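PDB 4EZI: Alpha/beta hydrolase from Legionella pneumophila subsp. pneumophila str. Philadelphia 1, which is of unknown function but adopts the alpha/beta hydrolase fold and may act as a lipase on triacylglycerols. Local coordinates for residues F173-A183 with F299-L310. Residues are numbered along the deposited sequence; the frame is centred on the assembly and turned at random.
Sequences FSTIVMFEMLA and FNHYDFKPTAPL
Glu180 and His301 form the polar centre of this contact, in which the helix 170-185 of an alpha/beta hydrolase fold is covered by the loop that leads into strand 310-314. His301 ND1 donates to Glu180 OE1 over 2.7 Å, the carboxylate offering its syn lone pair while standing almost perpendicular to the imidazole. The oxygen lies somewhat out of the ring plane and the bond is bent, 144° at the hydrogen. Glutamate suits this place because its chain serves twice. From its place on the helix, CB lies over the centre of the Phe304 ring, 3.7 Å from its centroid, as a CH-pi contact. With CG anti to the backbone N (chi1 -179°) and the rest extended, the chain runs on over the ring, Glu180 CG 3.8 Å from Phe304 CD1, and the carboxylate reaches the histidine. A water accepts from Asp303 N and donates weakly to Glu180 OE2, linking the same carboxylate to the loop backbone. Val177 suits the imidazole face because its methyl CG1 packs flat on it, 3.8 Å from the His301 ring centroid.

One residue before Glu180, Phe179 receives the edge of Phe304 on its face in an offset edge-to-face pair, planes 81° apart; Phe333 of helix 323-334 is another edge-to-face partner of Phe304. A broad apolar ring suits Phe179, which also meets Pro306 CB, Ala308 CB and Leu310 CD1. Where the loop joins the sheet beside strand 193-197, Val194 touches both Phe179 and Leu310. The helix begins immediately after Ser169, the probable nucleophile of a GxSxG elbow. Near that end, Phe173 presents its ring edge to the loop backbone, CE2 lying 3.3 Å from Phe299 O.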
ATOM      1  N   PHE A 173       2.726   0.849  -4.521  1.00  7.11           N
ATOM      2  CA  PHE A 173       4.176   0.728  -4.409  1.00  7.62           C
ATOM      3  C   PHE A 173       4.560  -0.430  -3.479  1.00  7.05           C
ATOM      4  O   PHE A 173       5.395  -1.255  -3.826  1.00  7.85           O
ATOM      5  CB  PHE A 173       4.729   2.083  -3.958  1.00  8.28           C
ATOM      6  CG  PHE A 173       6.224   2.139  -3.768  1.00  7.94           C
ATOM      7  CD1 PHE A 173       6.820   1.814  -2.569  1.00  8.76           C
ATOM      8  CD2 PHE A 173       7.032   2.579  -4.797  1.00 10.75           C
ATOM      9  CE1 PHE A 173       8.185   1.916  -2.395  1.00  8.51           C
ATOM     10  CE2 PHE A 173       8.393   2.699  -4.621  1.00 12.70           C
ATOM     11  CZ  PHE A 173       8.979   2.346  -3.440  1.00  9.93           C
ATOM     12  N   SER A 174       3.932  -0.514  -2.315  1.00  7.23           N
ATOM     13  CA  SER A 174       4.222  -1.618  -1.398  1.00  7.39           C
ATOM     14  C   SER A 174       3.997  -2.964  -2.070  1.00  6.88           C
ATOM     15  O   SER A 174       4.758  -3.900  -1.858  1.00  8.01           O
ATOM     16  CB  SER A 174       3.303  -1.529  -0.192  1.00  7.58           C
ATOM     17  OG  SER A 174       3.459  -0.304   0.489  1.00  8.65           O
ATOM     18  N   THR A 175       2.921  -3.071  -2.846  1.00  7.50           N
ATOM     19  CA  THR A 175       2.587  -4.307  -3.524  1.00  7.05           C
ATOM     20  C   THR A 175       3.677  -4.709  -4.517  1.00  8.15           C
ATOM     21  O   THR A 175       4.096  -5.883  -4.569  1.00  8.78           O
ATOM     22  CB  THR A 175       1.227  -4.167  -4.228  1.00  7.42           C
ATOM     23  OG1 THR A 175       0.209  -3.991  -3.254  1.00  8.13           O
ATOM     24  CG2 THR A 175       0.882  -5.381  -5.085  1.00  9.96           C
ATOM     25  N   ILE A 176       4.152  -3.752  -5.310  1.00  8.59           N
ATOM     26  CA  ILE A 176       5.209  -4.030  -6.281  1.00  8.81           C
ATOM     27  C   ILE A 176       6.506  -4.460  -5.587  1.00  8.61           C
ATOM     28  O   ILE A 176       7.133  -5.442  -6.003  1.00  9.59           O
ATOM     29  CB  ILE A 176       5.442  -2.814  -7.180  1.00 10.22           C
ATOM     30  CG1 ILE A 176       4.318  -2.656  -8.201  1.00 13.16           C
ATOM     31  CG2 ILE A 176       6.829  -2.865  -7.877  1.00 14.65           C
ATOM     32  CD1 ILE A 176       4.417  -3.712  -9.383  1.00 17.00           C
ATOM     33  N   VAL A 177       6.908  -3.764  -4.523  1.00  8.36           N
ATOM     34  CA  VAL A 177       8.161  -4.120  -3.847  1.00  8.48           C
ATOM     35  C   VAL A 177       8.039  -5.438  -3.064  1.00  8.93           C
ATOM     36  O   VAL A 177       8.994  -6.228  -3.005  1.00  9.85           O
ATOM     37  CB  VAL A 177       8.753  -2.952  -3.010  1.00  8.92           C
ATOM     38  CG1 VAL A 177       9.053  -1.771  -3.936  1.00 10.73           C
ATOM     39  CG2 VAL A 177       7.857  -2.556  -1.830  1.00  9.05           C
HETATM   40  N   MSE A 178       6.854  -5.715  -2.526  1.00  8.13           N
HETATM   41  CA  MSE A 178       6.567  -7.008  -1.909  1.00  8.34           C
HETATM   42  C   MSE A 178       6.701  -8.127  -2.955  1.00  9.35           C
HETATM   43  O   MSE A 178       7.313  -9.162  -2.688  1.00  9.87           O
HETATM   44  CB  MSE A 178       5.145  -6.978  -1.352  1.00  9.01           C
HETATM   45  CG  MSE A 178       4.700  -8.290  -0.747  1.00 10.87           C
HETATM   46 SE   MSE A 178       2.862  -8.177  -0.191  0.75  8.31          SE
HETATM   47  CE  MSE A 178       2.849  -9.852   0.754  1.00 11.53           C
ATOM     48  N   PHE A 179       6.084  -7.932  -4.106  1.00  9.12           N
ATOM     49  CA  PHE A 179       6.153  -8.903  -5.214  1.00  9.48           C
ATOM     50  C   PHE A 179       7.607  -9.191  -5.624  1.00  9.94           C
ATOM     51  O   PHE A 179       8.027 -10.350  -5.731  1.00 11.01           O
ATOM     52  CB  PHE A 179       5.360  -8.307  -6.356  1.00  9.49           C
ATOM     53  CG  PHE A 179       5.197  -9.176  -7.595  1.00  9.43           C
ATOM     54  CD1 PHE A 179       5.222 -10.569  -7.588  1.00 10.30           C
ATOM     55  CD2 PHE A 179       4.948  -8.531  -8.790  1.00  9.94           C
ATOM     56  CE1 PHE A 179       4.990 -11.284  -8.766  1.00 11.06           C
ATOM     57  CE2 PHE A 179       4.686  -9.239  -9.951  1.00 10.92           C
ATOM     58  CZ  PHE A 179       4.724 -10.617  -9.930  1.00 11.08           C
ATOM     59  N   GLU A 180       8.397  -8.124  -5.795  1.00  9.95           N
ATOM     60  CA  GLU A 180       9.784  -8.252  -6.159  1.00 10.76           C
ATOM     61  C   GLU A 180      10.547  -9.069  -5.129  1.00 10.41           C
ATOM     62  O   GLU A 180      11.336  -9.962  -5.485  1.00 12.44           O
ATOM     63  CB  GLU A 180      10.401  -6.851  -6.344  1.00 11.49           C
ATOM     64  CG  GLU A 180      11.842  -6.863  -6.752  1.00 13.24           C
ATOM     65  CD  GLU A 180      12.415  -5.491  -6.899  1.00 15.75           C
ATOM     66  OE1 GLU A 180      12.010  -4.600  -6.119  1.00 18.70           O
ATOM     67  OE2 GLU A 180      13.285  -5.299  -7.774  1.00 20.26           O
HETATM   68  N   MSE A 181      10.350  -8.752  -3.858  1.00 10.57           N
HETATM   69  CA  MSE A 181      11.067  -9.412  -2.785  1.00 10.83           C
HETATM   70  C   MSE A 181      10.632 -10.857  -2.597  1.00 10.76           C
HETATM   71  O   MSE A 181      11.464 -11.707  -2.283  1.00 12.36           O
HETATM   72  CB  MSE A 181      10.940  -8.620  -1.486  1.00 10.47           C
HETATM   73  CG  MSE A 181      11.797  -9.151  -0.347  1.00 12.73           C
HETATM   74 SE   MSE A 181      11.699  -8.086   1.271  0.75 12.67          SE
HETATM   75  CE  MSE A 181      12.820  -6.572   0.727  1.00 15.37           C
ATOM     76  N   LEU A 182       9.352 -11.141  -2.778  1.00 11.15           N
ATOM     77  CA  LEU A 182       8.898 -12.532  -2.756  1.00 10.57           C
ATOM     78  C   LEU A 182       9.592 -13.358  -3.846  1.00 12.04           C
ATOM     79  O   LEU A 182      10.097 -14.451  -3.590  1.00 13.83           O
ATOM     80  CB  LEU A 182       7.380 -12.623  -2.913  1.00 11.13           C
ATOM     81  CG  LEU A 182       6.552 -12.277  -1.662  1.00 10.11           C
ATOM     82  CD1 LEU A 182       5.076 -12.248  -2.038  1.00 11.98           C
ATOM     83  CD2 LEU A 182       6.826 -13.254  -0.517  1.00 12.10           C
ATOM     84  N   ALA A 183       9.642 -12.815  -5.058  1.00 12.40           N
ATOM     85  CA  ALA A 183      10.262 -13.524  -6.174  1.00 14.40           C
ATOM     86  C   ALA A 183      11.752 -13.749  -5.908  1.00 14.68           C
ATOM     87  O   ALA A 183      12.305 -14.794  -6.252  1.00 16.64           O
ATOM     88  CB  ALA A 183      10.040 -12.764  -7.478  1.00 14.73           C
ATOM     89  N   PHE A 299      13.305   4.170  -4.971  1.00  8.42           N
ATOM     90  CA  PHE A 299      12.026   4.393  -5.613  1.00  9.60           C
ATOM     91  C   PHE A 299      11.741   3.482  -6.777  1.00  8.89           C
ATOM     92  O   PHE A 299      10.584   3.206  -7.032  1.00 10.35           O
ATOM     93  CB  PHE A 299      11.875   5.844  -6.077  1.00 10.13           C
ATOM     94  CG  PHE A 299      10.505   6.399  -5.873  1.00  8.97           C
ATOM     95  CD1 PHE A 299      10.116   6.890  -4.635  1.00 10.06           C
ATOM     96  CD2 PHE A 299       9.587   6.435  -6.904  1.00 12.09           C
ATOM     97  CE1 PHE A 299       8.856   7.423  -4.451  1.00 10.39           C
ATOM     98  CE2 PHE A 299       8.329   6.953  -6.712  1.00 13.31           C
ATOM     99  CZ  PHE A 299       7.965   7.442  -5.488  1.00 13.14           C
ATOM    100  N   ASN A 300      12.765   3.095  -7.538  1.00 10.31           N
ATOM    101  CA  ASN A 300      12.575   2.495  -8.878  1.00  9.96           C
ATOM    102  C   ASN A 300      12.543   0.976  -8.822  1.00 10.16           C
ATOM    103  O   ASN A 300      13.572   0.334  -8.656  1.00 11.79           O
ATOM    104  CB  ASN A 300      13.653   2.988  -9.836  1.00 10.01           C
ATOM    105  CG  ASN A 300      13.529   4.481 -10.135  1.00 10.82           C
ATOM    106  OD1 ASN A 300      12.500   5.098  -9.855  1.00 11.63           O
ATOM    107  ND2 ASN A 300      14.579   5.058 -10.738  1.00 11.82           N
ATOM    108  N   HIS A 301      11.341   0.437  -8.926  1.00 11.26           N
ATOM    109  CA  HIS A 301      11.093  -1.000  -8.832  1.00 11.34           C
ATOM    110  C   HIS A 301      10.132  -1.446  -9.917  1.00 12.76           C
ATOM    111  O   HIS A 301       9.074  -1.985  -9.658  1.00 17.07           O
ATOM    112  CB  HIS A 301      10.574  -1.347  -7.436  1.00 11.53           C
ATOM    113  CG  HIS A 301      11.565  -1.050  -6.357  1.00 12.14           C
ATOM    114  ND1 HIS A 301      12.509  -1.965  -5.941  1.00 14.38           N
ATOM    115  CD2 HIS A 301      11.774   0.069  -5.618  1.00 11.98           C
ATOM    116  CE1 HIS A 301      13.265  -1.419  -5.004  1.00 15.35           C
ATOM    117  NE2 HIS A 301      12.853  -0.178  -4.808  1.00 14.45           N
ATOM    118  N   TYR A 302      10.522  -1.215 -11.155  1.00 12.85           N
ATOM    119  CA  TYR A 302       9.695  -1.600 -12.275  1.00 13.15           C
ATOM    120  C   TYR A 302      10.513  -2.324 -13.335  1.00 13.27           C
ATOM    121  O   TYR A 302      10.088  -2.386 -14.483  1.00 15.45           O
ATOM    122  CB  TYR A 302       8.962  -0.386 -12.851  1.00 14.47           C
ATOM    123  CG  TYR A 302       9.868   0.781 -13.158  1.00 13.84           C
ATOM    124  CD1 TYR A 302      10.538   0.838 -14.358  1.00 16.82           C
ATOM    125  CD2 TYR A 302      10.076   1.817 -12.237  1.00 14.77           C
ATOM    126  CE1 TYR A 302      11.413   1.885 -14.658  1.00 18.44           C
ATOM    127  CE2 TYR A 302      10.946   2.874 -12.534  1.00 17.33           C
ATOM    128  CZ  TYR A 302      11.607   2.895 -13.745  1.00 19.44           C
ATOM    129  OH  TYR A 302      12.479   3.928 -14.062  1.00 23.56           O
ATOM    130  N   ASP A 303      11.634  -2.906 -12.923  1.00 13.73           N
ATOM    131  CA  ASP A 303      12.535  -3.590 -13.850  1.00 14.87           C
ATOM    132  C   ASP A 303      13.004  -4.923 -13.295  1.00 14.77           C
ATOM    133  O   ASP A 303      14.202  -5.195 -13.183  1.00 18.31           O
ATOM    134  CB  ASP A 303      13.736  -2.689 -14.152  1.00 16.26           C
ATOM    135  CG  ASP A 303      14.572  -3.192 -15.327  1.00 18.47           C
ATOM    136  OD1 ASP A 303      14.020  -3.862 -16.236  1.00 19.14           O
ATOM    137  OD2 ASP A 303      15.791  -2.892 -15.339  1.00 21.37           O
ATOM    138  N   PHE A 304      12.044  -5.765 -12.941  1.00 15.21           N
ATOM    139  CA  PHE A 304      12.298  -7.131 -12.523  1.00 14.45           C
ATOM    140  C   PHE A 304      11.307  -8.031 -13.241  1.00 13.86           C
ATOM    141  O   PHE A 304      10.273  -7.582 -13.723  1.00 14.05           O
ATOM    142  CB  PHE A 304      12.189  -7.297 -11.006  1.00 15.09           C
ATOM    143  CG  PHE A 304      10.811  -7.025 -10.438  1.00 14.61           C
ATOM    144  CD1 PHE A 304      10.453  -5.743 -10.059  1.00 13.70           C
ATOM    145  CD2 PHE A 304       9.891  -8.060 -10.273  1.00 15.17           C
ATOM    146  CE1 PHE A 304       9.186  -5.493  -9.526  1.00 13.98           C
ATOM    147  CE2 PHE A 304       8.631  -7.807  -9.740  1.00 13.95           C
ATOM    148  CZ  PHE A 304       8.290  -6.528  -9.358  1.00 13.64           C
ATOM    149  N   LYS A 305      11.663  -9.310 -13.351  1.00 15.14           N
ATOM    150  CA  LYS A 305      10.805 -10.279 -13.991  1.00 15.37           C
ATOM    151  C   LYS A 305       9.632 -10.645 -13.091  1.00 14.15           C
ATOM    152  O   LYS A 305       9.844 -11.183 -11.997  1.00 15.86           O
ATOM    153  CB  LYS A 305      11.601 -11.538 -14.338  1.00 18.19           C
ATOM    154  CG  LYS A 305      10.779 -12.596 -15.079  1.00 24.41           C
ATOM    155  CD  LYS A 305      11.606 -13.835 -15.408  1.00 31.97           C
ATOM    156  CE  LYS A 305      10.777 -14.859 -16.164  1.00 39.33           C
ATOM    157  NZ  LYS A 305      11.437 -16.207 -16.187  1.00 45.10           N
ATOM    158  N   PRO A 306       8.402 -10.382 -13.555  1.00 13.56           N
ATOM    159  CA  PRO A 306       7.255 -10.798 -12.739  1.00 13.98           C
ATOM    160  C   PRO A 306       7.112 -12.308 -12.763  1.00 14.54           C
ATOM    161  O   PRO A 306       7.353 -12.950 -13.802  1.00 18.29           O
ATOM    162  CB  PRO A 306       6.068 -10.160 -13.440  1.00 16.49           C
ATOM    163  CG  PRO A 306       6.605  -9.153 -14.346  1.00 16.55           C
ATOM    164  CD  PRO A 306       7.980  -9.581 -14.715  1.00 14.66           C
ATOM    165  N   THR A 307       6.754 -12.875 -11.621  1.00 13.00           N
ATOM    166  CA  THR A 307       6.574 -14.318 -11.474  1.00 12.93           C
ATOM    167  C   THR A 307       5.083 -14.687 -11.304  1.00 13.63           C
ATOM    168  O   THR A 307       4.746 -15.784 -10.850  1.00 15.14           O
ATOM    169  CB  THR A 307       7.381 -14.817 -10.271  1.00 14.34           C
ATOM    170  OG1 THR A 307       6.981 -14.063  -9.114  1.00 14.37           O
ATOM    171  CG2 THR A 307       8.902 -14.684 -10.528  1.00 16.47           C
ATOM    172  N   ALA A 308       4.208 -13.759 -11.694  1.00 12.57           N
ATOM    173  CA  ALA A 308       2.766 -13.940 -11.678  1.00 12.09           C
ATOM    174  C   ALA A 308       2.153 -12.940 -12.635  1.00 11.47           C
ATOM    175  O   ALA A 308       2.758 -11.892 -12.907  1.00 12.08           O
ATOM    176  CB  ALA A 308       2.207 -13.698 -10.282  1.00 12.90           C
ATOM    177  N   PRO A 309       0.943 -13.223 -13.122  1.00 10.64           N
ATOM    178  CA  PRO A 309       0.195 -12.223 -13.872  1.00 10.83           C
ATOM    179  C   PRO A 309       0.117 -10.907 -13.119  1.00 10.30           C
ATOM    180  O   PRO A 309      -0.129 -10.902 -11.896  1.00 10.42           O
ATOM    181  CB  PRO A 309      -1.189 -12.868 -14.015  1.00 12.65           C
ATOM    182  CG  PRO A 309      -0.929 -14.331 -13.936  1.00 14.99           C
ATOM    183  CD  PRO A 309       0.229 -14.515 -13.013  1.00 12.98           C
ATOM    184  N   LEU A 310       0.283  -9.821 -13.860  1.00 10.19           N
ATOM    185  CA  LEU A 310       0.441  -8.488 -13.299  1.00 10.13           C
ATOM    186  C   LEU A 310      -0.440  -7.486 -14.032  1.00  9.82           C
ATOM    187  O   LEU A 310      -0.331  -7.337 -15.251  1.00 11.36           O
ATOM    188  CB  LEU A 310       1.910  -8.069 -13.386  1.00 10.14           C
ATOM    189  CG  LEU A 310       2.280  -6.658 -12.941  1.00 10.12           C
ATOM    190  CD1 LEU A 310       2.001  -6.468 -11.454  1.00 10.56           C
ATOM    191  CD2 LEU A 310       3.747  -6.384 -13.272  1.00 11.68           C
TER
HETATM  192  O   HOH W   1      13.262  -3.257 -10.368  1.00 22.38           O